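HIAXHD3 (Humicola insolens, PDB 3ZXJ) hydrolyses non-reducing-end alpha-L-arabinofuranosyl groups as an exo-acting family GH43 arabinofuranosidase, probably removing side chains from xylan. Local coordinates at residues His17-Val22 with Ile83-Leu88; Tyr141-Leu146 with Thr190-Arg195; Gly239-Ala244 with Ala264-Tyr269; Ala317-Asp322 with Phe529-Ile534. All coordinates share one frame; numbering follows the deposited sequence.

Interaction 1 of 4, residues His17-Val22 with Ile83-Leu88. With BTB (2-[bis-(2-hydroxy-ethyl)-amino]-2-hydroxymethyl-propane-1,3-diol), chain C.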
loop_
_atom_site.group_PDB
_atom_site.type_symbol
_atom_site.label_atom_id
_atom_site.label_comp_id
_atom_site.label_asym_id
_atom_site.label_seq_id
_atom_site.Cartn_x
_atom_site.Cartn_y
_atom_site.Cartn_z
ATOM N N HIS A 17 1.479 -3.750 1.645
ATOM C CA HIS A 17 2.378 -2.993 0.764
ATOM C C HIS A 17 2.806 -3.877 -0.389
ATOM O O HIS A 17 3.938 -4.362 -0.426
ATOM C CB HIS A 17 3.580 -2.428 1.552
ATOM C CG HIS A 17 3.284 -1.103 2.245
ATOM N ND1 HIS A 17 3.194 0.065 1.559
ATOM C CD2 HIS A 17 3.053 -0.792 3.586
ATOM C CE1 HIS A 17 2.938 1.068 2.413
ATOM N NE2 HIS A 17 2.852 0.540 3.665
ATOM N N PRO A 18 1.890 -4.104 -1.360
ATOM C CA PRO A 18 2.090 -5.096 -2.397
ATOM C C PRO A 18 2.988 -4.605 -3.544
ATOM O O PRO A 18 3.271 -3.422 -3.639
ATOM C CB PRO A 18 0.665 -5.308 -2.937
ATOM C CG PRO A 18 -0.013 -3.972 -2.757
ATOM C CD PRO A 18 0.541 -3.505 -1.422
ATOM N N ASP A 19 3.411 -5.548 -4.390
ATOM C CA ASP A 19 4.114 -5.261 -5.657
ATOM C C ASP A 19 5.415 -4.496 -5.407
ATOM O O ASP A 19 5.808 -3.607 -6.181
ATOM C CB ASP A 19 3.207 -4.492 -6.640
ATOM C CG ASP A 19 1.968 -5.281 -7.034
ATOM O OD1 ASP A 19 2.092 -6.518 -7.153
ATOM O OD2 ASP A 19 0.874 -4.666 -7.196
ATOM N N LEU A 20 6.088 -4.873 -4.321
ATOM C CA LEU A 20 7.205 -4.102 -3.830
ATOM C C LEU A 20 8.388 -4.035 -4.797
ATOM O O LEU A 20 8.671 -4.976 -5.559
ATOM C CB LEU A 20 7.649 -4.630 -2.460
ATOM C CG LEU A 20 8.298 -6.023 -2.412
ATOM C CD1 LEU A 20 9.818 -5.874 -2.533
ATOM C CD2 LEU A 20 7.952 -6.740 -1.103
ATOM N N GLU A 21 9.053 -2.890 -4.769
ATOM C CA GLU A 21 10.384 -2.750 -5.331
ATOM C C GLU A 21 11.293 -2.302 -4.178
ATOM O O GLU A 21 10.906 -1.432 -3.407
ATOM C CB GLU A 21 10.370 -1.720 -6.454
ATOM C CG GLU A 21 11.746 -1.263 -6.900
ATOM C CD GLU A 21 12.137 -1.814 -8.247
ATOM O OE1 GLU A 21 11.448 -1.484 -9.214
ATOM O OE2 GLU A 21 13.134 -2.543 -8.342
ATOM N N VAL A 22 12.481 -2.896 -4.068
ATOM C CA VAL A 22 13.428 -2.504 -3.029
ATOM C C VAL A 22 14.793 -2.182 -3.629
ATOM O O VAL A 22 15.250 -2.851 -4.571
ATOM C CB VAL A 22 13.514 -3.590 -1.936
ATOM C CG1 VAL A 22 13.928 -4.944 -2.538
ATOM C CG2 VAL A 22 14.445 -3.160 -0.810
ATOM N N ILE A 83 -2.809 2.451 -9.803
ATOM C CA ILE A 83 -1.437 1.992 -9.745
ATOM C C ILE A 83 -1.354 0.500 -9.466
ATOM O O ILE A 83 -1.724 0.029 -8.374
ATOM C CB ILE A 83 -0.652 2.809 -8.674
ATOM C CG1 ILE A 83 -0.663 4.300 -9.067
ATOM C CG2 ILE A 83 0.765 2.249 -8.519
ATOM C CD1 ILE A 83 0.145 5.228 -8.182
ATOM N N TRP A 84 -0.870 -0.242 -10.452
ATOM C CA TRP A 84 -0.577 -1.662 -10.277
ATOM C C TRP A 84 0.907 -1.814 -10.048
ATOM O O TRP A 84 1.570 -0.869 -9.586
ATOM C CB TRP A 84 -1.066 -2.456 -11.494
ATOM C CG TRP A 84 -2.572 -2.495 -11.649
ATOM C CD1 TRP A 84 -3.546 -2.033 -10.750
ATOM C CD2 TRP A 84 -3.324 -3.055 -12.773
ATOM N NE1 TRP A 84 -4.812 -2.268 -11.232
ATOM C CE2 TRP A 84 -4.747 -2.894 -12.441
ATOM C CE3 TRP A 84 -2.974 -3.659 -13.993
ATOM C CZ2 TRP A 84 -5.755 -3.293 -13.317
ATOM C CZ3 TRP A 84 -3.997 -4.089 -14.853
ATOM C CH2 TRP A 84 -5.357 -3.905 -14.525
ATOM N N ALA A 85 1.476 -2.974 -10.351
ATOM C CA ALA A 85 2.899 -3.106 -10.111
ATOM C C ALA A 85 3.684 -2.075 -10.952
ATOM O O ALA A 85 3.474 -1.916 -12.168
ATOM C CB ALA A 85 3.369 -4.535 -10.365
ATOM N N SER A 86 4.545 -1.332 -10.262
ATOM C CA SER A 86 5.259 -0.219 -10.868
ATOM C C SER A 86 6.725 -0.339 -10.450
ATOM O O SER A 86 7.143 -1.407 -9.978
ATOM C CB SER A 86 4.619 1.105 -10.403
ATOM O OG SER A 86 3.233 1.089 -10.748
ATOM N N THR A 87 7.501 0.726 -10.623
ATOM C CA THR A 87 8.938 0.656 -10.359
ATOM C C THR A 87 9.527 2.001 -9.890
ATOM O O THR A 87 9.046 3.069 -10.258
ATOM C CB THR A 87 9.691 0.059 -11.586
ATOM O OG1 THR A 87 11.064 -0.178 -11.253
ATOM C CG2 THR A 87 9.587 0.948 -12.821
ATOM N N LEU A 88 10.555 1.938 -9.060
ATOM C CA LEU A 88 11.230 3.138 -8.566
ATOM C C LEU A 88 12.712 2.867 -8.464
ATOM O O LEU A 88 13.111 1.809 -7.968
ATOM C CB LEU A 88 10.703 3.480 -7.158
ATOM C CG LEU A 88 11.314 4.689 -6.442
ATOM C CD1 LEU A 88 10.808 5.957 -7.129
ATOM C CD2 LEU A 88 10.936 4.689 -4.962
HETATM C C1 BTB C . -0.736 -10.283 -10.641
HETATM O O1 BTB C . -2.077 -10.408 -10.180
HETATM C C2 BTB C . 0.019 -9.051 -10.107
HETATM C C3 BTB C . 0.212 -9.050 -8.573
HETATM O O3 BTB C . 0.864 -10.222 -8.072
HETATM C C4 BTB C . 1.375 -9.100 -10.823
HETATM O O4 BTB C . 2.201 -7.976 -10.512
HETATM N N BTB C . -0.656 -7.754 -10.449
HETATM C C5 BTB C . -1.875 -7.513 -9.645
HETATM C C6 BTB C . -1.734 -6.181 -8.897
HETATM O O6 BTB C . -1.020 -6.439 -7.681
HETATM C C7 BTB C . -0.913 -7.525 -11.893
HETATM C C8 BTB C . -0.676 -6.052 -12.269
HETATM O O8 BTB C . 0.507 -5.568 -11.605
HETATM O O HOH W 1 4.766 -1.254 -7.378
#
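Thr87 OG1 has two partners: it gives its hydrogen to Glu21 OE1 at an unusually short 2.5 Å and receives the backbone N-H of Leu146. The two side chains run side by side in the same direction; Glu21 starts with CG opposite its own N (chi1 167°) and then bends at chi2, which turns the carboxylate to the threonine, while OE2 forms a salt bridge with Arg89. Nearer the pocket, Asp19 CB packs against the methyl CB of Ala85 at 3.7 Å, and Asp19 OD2 accepts a hydrogen bond from O6 of the bound BTB at 2.6 Å and another from Ser34. BTB O8 takes the Ala85 N-H at 3.0 Å, so this buffer molecule, probably from the crystallisation liquor, touches both segments; Asp143, Gln249 and Arg273 also bond to it. A water joins Asp19 O (2.8 Å) to Ser86 N (2.9 Å). With an alanine in place of Asp19, BTB O6 and the Ser34 hydroxyl would probably lose their shared acceptor. The segments lead into strands 21-25 and 87-91, at the edges of two consecutive four-stranded sheets, the blades of the GH43 beta-propeller; Phe265 of strand 260-267 backs Asp19.

Interaction 2 of 4, residues Tyr141-Leu146 with Thr190-Arg195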
loop_
_atom_site.group_PDB
_atom_site.type_symbol
_atom_site.label_atom_id
_atom_site.label_comp_id
_atom_site.label_asym_id
_atom_site.label_seq_id
_atom_site.Cartn_x
_atom_site.Cartn_y
_atom_site.Cartn_z
ATOM N N TYR A 141 4.052 -0.403 -20.289
ATOM C CA TYR A 141 5.082 -1.115 -19.529
ATOM C C TYR A 141 4.422 -1.830 -18.363
ATOM O O TYR A 141 4.662 -1.496 -17.216
ATOM C CB TYR A 141 6.205 -0.189 -19.039
ATOM C CG TYR A 141 7.019 0.435 -20.142
ATOM C CD1 TYR A 141 7.161 -0.205 -21.376
ATOM C CD2 TYR A 141 7.684 1.641 -19.943
ATOM C CE1 TYR A 141 7.920 0.361 -22.393
ATOM C CE2 TYR A 141 8.436 2.222 -20.960
ATOM C CZ TYR A 141 8.545 1.573 -22.181
ATOM O OH TYR A 141 9.300 2.138 -23.184
ATOM N N TYR A 142 3.585 -2.812 -18.691
ATOM C CA TYR A 142 2.938 -3.662 -17.698
ATOM C C TYR A 142 3.967 -4.366 -16.772
ATOM O O TYR A 142 4.897 -5.042 -17.253
ATOM C CB TYR A 142 2.066 -4.699 -18.417
ATOM C CG TYR A 142 1.301 -5.625 -17.483
ATOM C CD1 TYR A 142 0.029 -5.284 -17.009
ATOM C CD2 TYR A 142 1.866 -6.821 -17.048
ATOM C CE1 TYR A 142 -0.661 -6.128 -16.136
ATOM C CE2 TYR A 142 1.188 -7.665 -16.184
ATOM C CZ TYR A 142 -0.071 -7.315 -15.734
ATOM O OH TYR A 142 -0.729 -8.175 -14.875
ATOM N N ASP A 143 3.769 -4.224 -15.460
ATOM C CA ASP A 143 4.669 -4.794 -14.462
ATOM C C ASP A 143 6.133 -4.432 -14.786
ATOM O O ASP A 143 6.984 -5.308 -14.990
ATOM C CB ASP A 143 4.486 -6.313 -14.384
ATOM C CG ASP A 143 3.285 -6.724 -13.549
ATOM O OD1 ASP A 143 2.390 -5.882 -13.302
ATOM O OD2 ASP A 143 3.217 -7.913 -13.152
ATOM N N ALA A 144 6.388 -3.126 -14.846
ATOM C CA ALA A 144 7.681 -2.554 -15.192
ATOM C C ALA A 144 8.722 -2.800 -14.103
ATOM O O ALA A 144 8.398 -2.759 -12.914
ATOM C CB ALA A 144 7.505 -1.051 -15.387
ATOM N N GLY A 145 9.963 -3.044 -14.530
ATOM C CA GLY A 145 11.128 -3.050 -13.633
ATOM C C GLY A 145 12.230 -2.177 -14.222
ATOM O O GLY A 145 12.872 -2.552 -15.213
ATOM N N LEU A 146 12.460 -1.029 -13.605
ATOM C CA LEU A 146 13.493 -0.081 -14.056
ATOM C C LEU A 146 14.889 -0.502 -13.603
ATOM O O LEU A 146 15.069 -0.915 -12.466
ATOM C CB LEU A 146 13.211 1.325 -13.480
ATOM C CG LEU A 146 14.270 2.423 -13.667
ATOM C CD1 LEU A 146 14.455 2.678 -15.169
ATOM C CD2 LEU A 146 13.777 3.661 -12.935
ATOM N N THR A 190 2.876 -18.538 -17.498
ATOM C CA THR A 190 2.844 -17.093 -17.434
ATOM C C THR A 190 3.871 -16.556 -16.444
ATOM O O THR A 190 3.966 -17.030 -15.312
ATOM C CB THR A 190 1.450 -16.631 -17.015
ATOM O OG1 THR A 190 0.566 -16.969 -18.073
ATOM C CG2 THR A 190 1.401 -15.119 -16.781
ATOM N N VAL A 191 4.656 -15.592 -16.884
ATOM C CA VAL A 191 5.532 -14.850 -15.964
ATOM C C VAL A 191 5.244 -13.358 -16.105
ATOM O O VAL A 191 4.763 -12.881 -17.151
ATOM C CB VAL A 191 7.046 -15.155 -16.149
ATOM C CG1 VAL A 191 7.351 -16.639 -15.900
ATOM C CG2 VAL A 191 7.523 -14.721 -17.539
ATOM N N GLU A 192 5.509 -12.632 -15.039
ATOM C CA GLU A 192 5.294 -11.181 -14.987
ATOM C C GLU A 192 6.058 -10.633 -13.776
ATOM O O GLU A 192 6.957 -11.302 -13.267
ATOM C CB GLU A 192 3.785 -10.864 -14.900
ATOM C CG GLU A 192 3.031 -11.561 -13.767
ATOM C CD GLU A 192 1.530 -11.228 -13.695
ATOM O OE1 GLU A 192 0.998 -10.453 -14.515
ATOM O OE2 GLU A 192 0.852 -11.757 -12.784
ATOM N N GLY A 193 5.678 -9.454 -13.278
ATOM C CA GLY A 193 6.285 -8.918 -12.047
ATOM C C GLY A 193 7.761 -8.565 -12.142
ATOM O O GLY A 193 8.504 -8.656 -11.135
ATOM N N ALA A 194 8.209 -8.175 -13.334
ATOM C CA ALA A 194 9.639 -7.856 -13.565
ATOM C C ALA A 194 10.293 -6.846 -12.594
ATOM O O ALA A 194 9.708 -5.784 -12.264
ATOM C CB ALA A 194 9.866 -7.400 -15.007
ATOM N N ARG A 195 11.497 -7.218 -12.145
ATOM C CA ARG A 195 12.456 -6.344 -11.468
ATOM C C ARG A 195 13.804 -6.621 -12.157
ATOM O O ARG A 195 14.134 -7.781 -12.423
ATOM C CB ARG A 195 12.541 -6.719 -9.974
ATOM C CG ARG A 195 11.174 -6.729 -9.262
ATOM C CD ARG A 195 10.979 -5.343 -8.803
ATOM N NE ARG A 195 9.662 -4.913 -8.277
ATOM C CZ ARG A 195 8.850 -4.095 -8.936
ATOM N NH1 ARG A 195 9.089 -3.797 -10.223
ATOM N NH2 ARG A 195 7.777 -3.611 -8.339
HETATM O O HOH W 2 6.863 -7.978 -16.085
#
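Three side-chain hydrogen bonds, one of them weak, join Tyr142-Gly145 to Glu192-Arg195. Tyr142 OH donates to Glu192 OE1 at 2.9 Å; the oxygen lies at the ring edge and is met on its syn side but tilted out of the carboxylate plane, with ring and carboxylate planes 24° apart. Tyr142 CG stands opposite the backbone N (chi1 -178°), which carries the hydroxyl out to the glutamate, whose OE1 also accepts from Asn160. Asp143 OD2 receives the Gly193 N-H at 2.9 Å through its anti lone pair, a bent bond of 135° at the hydrogen. Arg195 NH1 reaches Ala144 O at 3.0 Å near the guanidinium plane, but weakly.

Water-mediated bonding is simpler: one molecule donates to Asp143 O and accepts from Ala194 N, bridging the two backbones.

Packing is close where the chains run together. Gly145 CA lies 3.4 Å from Ala194 O, and any beta carbon on it would collide with that oxygen. Ala194 CB rests 3.6 Å from Asp143 O.

Between the acidic groups, Asp143 OD2 and Glu192 OE1 are 3.6 Å apart, each with its own donors, while Asp143 OD1 turns to the bound BTB. The stronger bonds of Arg195 go to the carbonyl oxygens of Asp19, Leu20 and Ser86. The junction is therefore polar: one arginine gathers carbonyls at the starts of the first two propeller blades, with a weak bond to the third at Ala144, and the Gly193 N-H helps to fix the aspartate that faces the pocket.

Interaction 3 of 4, residues Gly239-Ala244 with Ala264-Tyr269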
loop_
_atom_site.group_PDB
_atom_site.type_symbol
_atom_site.label_atom_id
_atom_site.label_comp_id
_atom_site.label_asym_id
_atom_site.label_seq_id
_atom_site.Cartn_x
_atom_site.Cartn_y
_atom_site.Cartn_z
ATOM N N GLY A 239 6.195 -21.725 4.426
ATOM C CA GLY A 239 6.560 -20.673 5.373
ATOM C C GLY A 239 6.727 -19.322 4.692
ATOM O O GLY A 239 6.684 -19.231 3.460
ATOM N N PRO A 240 6.945 -18.258 5.484
ATOM C CA PRO A 240 7.080 -18.296 6.934
ATOM C C PRO A 240 5.759 -18.137 7.695
ATOM O O PRO A 240 5.775 -18.126 8.919
ATOM C CB PRO A 240 7.999 -17.100 7.210
ATOM C CG PRO A 240 7.635 -16.118 6.160
ATOM C CD PRO A 240 7.276 -16.923 4.939
ATOM N N LEU A 241 4.637 -18.003 6.986
ATOM C CA LEU A 241 3.323 -17.845 7.609
ATOM C C LEU A 241 2.323 -18.821 7.003
ATOM O O LEU A 241 2.356 -19.056 5.783
ATOM C CB LEU A 241 2.778 -16.423 7.369
ATOM C CG LEU A 241 3.216 -15.283 8.276
ATOM C CD1 LEU A 241 2.468 -14.007 7.886
ATOM C CD2 LEU A 241 2.948 -15.623 9.734
ATOM N N ALA A 242 1.439 -19.370 7.831
ATOM C CA ALA A 242 0.337 -20.212 7.347
ATOM C C ALA A 242 -0.849 -19.413 6.771
ATOM O O ALA A 242 -1.092 -18.263 7.158
ATOM C CB ALA A 242 -0.159 -21.130 8.452
ATOM N N ASN A 243 -1.605 -20.059 5.885
ATOM C CA ASN A 243 -2.854 -19.512 5.350
ATOM C C ASN A 243 -2.634 -18.142 4.706
ATOM O O ASN A 243 -3.503 -17.267 4.769
ATOM C CB ASN A 243 -3.923 -19.417 6.460
ATOM C CG ASN A 243 -4.186 -20.756 7.145
ATOM O OD1 ASN A 243 -4.209 -20.845 8.373
ATOM N ND2 ASN A 243 -4.419 -21.787 6.360
ATOM N N ALA A 244 -1.457 -17.956 4.114
ATOM C CA ALA A 244 -1.123 -16.682 3.463
ATOM C C ALA A 244 -0.555 -16.903 2.055
ATOM O O ALA A 244 0.292 -16.136 1.600
ATOM C CB ALA A 244 -0.136 -15.895 4.329
ATOM N N ALA A 264 10.241 -10.639 -0.600
ATOM C CA ALA A 264 9.070 -11.084 -1.325
ATOM C C ALA A 264 7.839 -10.655 -0.537
ATOM O O ALA A 264 7.965 -10.102 0.542
ATOM C CB ALA A 264 9.107 -12.593 -1.439
ATOM N N PHE A 265 6.644 -10.914 -1.069
ATOM C CA PHE A 265 5.437 -10.740 -0.248
ATOM C C PHE A 265 4.546 -11.979 -0.236
ATOM O O PHE A 265 4.705 -12.856 -1.101
ATOM C CB PHE A 265 4.659 -9.453 -0.614
ATOM C CG PHE A 265 4.232 -9.369 -2.057
ATOM C CD1 PHE A 265 3.052 -9.975 -2.487
ATOM C CD2 PHE A 265 4.991 -8.638 -2.971
ATOM C CE1 PHE A 265 2.647 -9.871 -3.811
ATOM C CE2 PHE A 265 4.586 -8.531 -4.306
ATOM C CZ PHE A 265 3.424 -9.166 -4.714
HETATM N N MSE A 266 3.643 -12.043 0.749
HETATM C CA MSE A 266 2.684 -13.147 0.880
HETATM C C MSE A 266 1.289 -12.632 0.698
HETATM O O MSE A 266 1.036 -11.452 0.939
HETATM C CB MSE A 266 2.772 -13.665 2.315
HETATM C CG MSE A 266 4.151 -14.267 2.515
HETATM SE SE MSE A 266 4.106 -15.494 4.042
HETATM C CE MSE A 266 3.466 -17.123 3.134
ATOM N N ASP A 267 0.374 -13.510 0.274
ATOM C CA ASP A 267 -1.055 -13.188 0.119
ATOM C C ASP A 267 -1.785 -13.371 1.462
ATOM O O ASP A 267 -2.646 -14.252 1.615
ATOM C CB ASP A 267 -1.662 -14.057 -0.991
ATOM C CG ASP A 267 -1.197 -13.630 -2.379
ATOM O OD1 ASP A 267 -0.972 -12.416 -2.579
ATOM O OD2 ASP A 267 -1.015 -14.492 -3.270
ATOM N N ALA A 268 -1.415 -12.540 2.439
ATOM C CA ALA A 268 -1.942 -12.659 3.800
ATOM C C ALA A 268 -3.337 -12.038 3.948
ATOM O O ALA A 268 -3.610 -11.321 4.907
ATOM C CB ALA A 268 -0.966 -12.025 4.785
ATOM N N TYR A 269 -4.240 -12.330 3.010
ATOM C CA TYR A 269 -5.627 -11.885 3.160
ATOM C C TYR A 269 -6.234 -12.519 4.430
ATOM O O TYR A 269 -5.913 -13.644 4.759
ATOM C CB TYR A 269 -6.426 -12.187 1.897
ATOM C CG TYR A 269 -5.874 -11.412 0.709
ATOM C CD1 TYR A 269 -6.113 -10.043 0.583
ATOM C CD2 TYR A 269 -5.064 -12.031 -0.246
ATOM C CE1 TYR A 269 -5.614 -9.313 -0.495
ATOM C CE2 TYR A 269 -4.549 -11.308 -1.325
ATOM C CZ TYR A 269 -4.840 -9.949 -1.440
ATOM O OH TYR A 269 -4.328 -9.216 -2.490
#
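This is mainly apolar packing, in which the loop between strands 228-235 and 250-254, joining the fourth and fifth propeller blades, folds against strand 260-267 and the residues that follow. Its centre is Met266, a selenomethionine modelled in two conformers, so its side-chain contacts hold for the conformer described here. In that one, Met266 SE lies 3.6 Å from Pro240 CD and 3.7 Å from Leu241 CB, the methionine and proline side chains sliding past each other in opposite directions. A bend at the last torsion (chi3 85°) turns the methyl CE toward Leu241 O, 3.5 Å away, and toward Ala244. The proline ring that meets SE follows a cis peptide bond. Beyond Met266, the packing continues through Ala244, whose CB meets Ala268 CA at 3.7 Å. Ala244 CA also makes a C-H...O contact with Asp267 O, 3.4 Å away. Two successive inverse gamma turns centre on Asp267 and Ala268. Strand 273-282, next in the sheet, backs the contact with Val276 against Pro240 and Ile274 against Ala268. Asn243 bonds through its backbone to Phe469, and the Tyr269 hydroxyl bonds to Phe505 O, tying this part of the blade to the C-terminal region.

Interaction 4 of 4, residues Ala317-Asp322 with Phe529-Ile534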
loop_
_atom_site.group_PDB
_atom_site.type_symbol
_atom_site.label_atom_id
_atom_site.label_comp_id
_atom_site.label_asym_id
_atom_site.label_seq_id
_atom_site.Cartn_x
_atom_site.Cartn_y
_atom_site.Cartn_z
ATOM N N ALA A 317 4.873 6.970 13.919
ATOM C CA ALA A 317 4.857 5.520 13.704
ATOM C C ALA A 317 3.403 5.099 13.435
ATOM O O ALA A 317 2.473 5.842 13.790
ATOM C CB ALA A 317 5.413 4.799 14.930
ATOM N N SER A 318 3.197 3.912 12.850
ATOM C CA SER A 318 1.822 3.429 12.551
ATOM C C SER A 318 0.894 3.474 13.771
ATOM O O SER A 318 -0.291 3.749 13.628
ATOM C CB SER A 318 1.831 1.987 12.046
ATOM O OG SER A 318 2.609 1.854 10.869
ATOM N N THR A 319 1.434 3.164 14.948
ATOM C CA THR A 319 0.617 3.062 16.154
ATOM C C THR A 319 0.617 4.336 17.007
ATOM O O THR A 319 0.002 4.334 18.081
ATOM C CB THR A 319 1.044 1.859 17.051
ATOM O OG1 THR A 319 2.420 1.989 17.419
ATOM C CG2 THR A 319 0.861 0.521 16.341
ATOM N N ASP A 320 1.307 5.398 16.558
ATOM C CA ASP A 320 1.353 6.687 17.286
ATOM C C ASP A 320 0.014 7.417 17.156
ATOM O O ASP A 320 -0.609 7.381 16.092
ATOM C CB ASP A 320 2.463 7.619 16.748
ATOM C CG ASP A 320 3.883 7.200 17.186
ATOM O OD1 ASP A 320 4.043 6.352 18.099
ATOM O OD2 ASP A 320 4.863 7.736 16.605
ATOM N N LEU A 321 -0.434 8.053 18.246
ATOM C CA LEU A 321 -1.622 8.915 18.190
ATOM C C LEU A 321 -1.393 9.982 17.127
ATOM O O LEU A 321 -0.338 10.619 17.110
ATOM C CB LEU A 321 -1.850 9.589 19.544
ATOM C CG LEU A 321 -2.864 10.735 19.672
ATOM C CD1 LEU A 321 -4.264 10.217 19.382
ATOM C CD2 LEU A 321 -2.794 11.357 21.066
ATOM N N ASP A 322 -2.378 10.169 16.249
ATOM C CA ASP A 322 -2.298 11.208 15.228
ATOM C C ASP A 322 -3.447 12.205 15.451
ATOM O O ASP A 322 -4.592 11.873 15.191
ATOM C CB ASP A 322 -2.409 10.577 13.833
ATOM C CG ASP A 322 -2.175 11.591 12.687
ATOM O OD1 ASP A 322 -2.198 12.825 12.919
ATOM O OD2 ASP A 322 -1.974 11.133 11.526
ATOM N N PHE A 529 -6.815 9.979 15.628
ATOM C CA PHE A 529 -6.908 8.564 15.349
ATOM C C PHE A 529 -5.785 7.897 16.106
ATOM O O PHE A 529 -4.686 8.435 16.166
ATOM C CB PHE A 529 -6.692 8.257 13.839
ATOM C CG PHE A 529 -6.495 6.794 13.559
ATOM C CD1 PHE A 529 -7.607 5.955 13.372
ATOM C CD2 PHE A 529 -5.209 6.234 13.524
ATOM C CE1 PHE A 529 -7.442 4.605 13.145
ATOM C CE2 PHE A 529 -5.045 4.878 13.312
ATOM C CZ PHE A 529 -6.156 4.058 13.112
ATOM N N LYS A 530 -6.063 6.714 16.638
ATOM C CA LYS A 530 -5.031 5.865 17.248
ATOM C C LYS A 530 -5.244 4.392 16.910
ATOM O O LYS A 530 -6.366 3.882 17.009
ATOM C CB LYS A 530 -5.054 6.068 18.760
ATOM C CG LYS A 530 -4.133 5.140 19.548
ATOM C CD LYS A 530 -2.702 5.638 19.545
ATOM C CE LYS A 530 -1.843 4.918 20.598
ATOM N NZ LYS A 530 -1.451 3.548 20.139
HETATM N N MSE A 531 -4.162 3.700 16.537
HETATM C CA MSE A 531 -4.209 2.242 16.337
HETATM C C MSE A 531 -3.443 1.593 17.457
HETATM O O MSE A 531 -2.271 1.920 17.689
HETATM C CB MSE A 531 -3.581 1.840 14.989
HETATM C CG MSE A 531 -3.485 0.331 14.729
HETATM SE SE MSE A 531 -3.234 0.006 12.800
HETATM C CE MSE A 531 -1.342 0.526 12.801
ATOM N N ASN A 532 -4.121 0.691 18.170
ATOM C CA ASN A 532 -3.493 -0.146 19.197
ATOM C C ASN A 532 -3.374 -1.578 18.697
ATOM O O ASN A 532 -4.339 -2.122 18.156
ATOM C CB ASN A 532 -4.369 -0.155 20.443
ATOM C CG ASN A 532 -4.584 1.227 21.012
ATOM O OD1 ASN A 532 -3.663 2.052 21.028
ATOM N ND2 ASN A 532 -5.797 1.488 21.507
HETATM N N MSE A 533 -2.224 -2.213 18.925
HETATM C CA MSE A 533 -2.069 -3.624 18.598
HETATM C C MSE A 533 -2.807 -4.412 19.648
HETATM O O MSE A 533 -2.722 -4.106 20.845
HETATM C CB MSE A 533 -0.618 -4.106 18.512
HETATM C CG MSE A 533 0.297 -3.234 17.656
HETATM SE SE MSE A 533 -0.520 -3.026 15.870
HETATM C CE MSE A 533 -0.548 -4.930 15.429
ATOM N N ILE A 534 -3.597 -5.387 19.206
ATOM C CA ILE A 534 -4.360 -6.230 20.122
ATOM C C ILE A 534 -3.472 -7.424 20.415
ATOM O O ILE A 534 -3.208 -8.224 19.535
ATOM C CB ILE A 534 -5.704 -6.663 19.496
ATOM C CG1 ILE A 534 -6.619 -5.438 19.336
ATOM C CG2 ILE A 534 -6.386 -7.737 20.350
ATOM C CD1 ILE A 534 -7.938 -5.708 18.645
HETATM O O HOH W 3 -2.050 5.207 15.190
#
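Lys530 NZ donates to Thr319 O at 2.6 Å, approaching nearly in line with the carbonyl bond (162°). Two bends in the lysine chain, chi2 81° and chi4 77°, fold it back over its own strand, where NZ also bonds to Asn532 OD1 at 2.8 Å and to Met531 O. On the way, Lys530 CD passes 3.6 Å from Leu321 N. Asp322 and Phe529 form an antiparallel hydrogen-bonded pair, Asp322 N to Phe529 O being 2.9 Å and almost straight. Apolar contacts come from selenomethionines: Met531 CE touches Ser318 CB at 3.6 Å, and Met533 SE touches Thr319 CG2 at 3.8 Å. An alanine at Lys530 is likely to leave Thr319 O without this donor and the Asn532 side-chain amide freer to turn. In the next shell, a type I turn from Ala317 to Asp320 shapes the loop, and one water ties Ser318 O and Asp320 O to Met531 N. The Asp322 carboxylate is held by Trp333 NE1 and Phe324 N. The Ser318 hydroxyl bonds to Glu15, back toward the propeller. Strand 523-533 runs between strands 354-357 and 380-388 in a sheet of the C-terminal beta-sandwich, where Phe529 packs on Phe510 of strand 509-516 in the other sheet.

In the fold
The contacts follow one another along the chain. Interactions 1, 2 and 3 lie in the five-bladed GH43 propeller, and interaction 4 brings the loop 317-322 onto the C-terminal beta-sandwich. Interactions 1 and 2, with centres 10 Å apart, touch directly and form one polar cluster beside the BTB pocket, together drawing on the first four blades. Interaction 3 lies about 17 Å from interaction 1 (centres) in the fifth blade and packs against it. Interaction 4 is about 35 Å from interaction 2, centre to centre, across the middle of the chain. Interactions 1 and 2 thus border the pocket, while 3 and 4 probably lie near where propeller and sandwich meet.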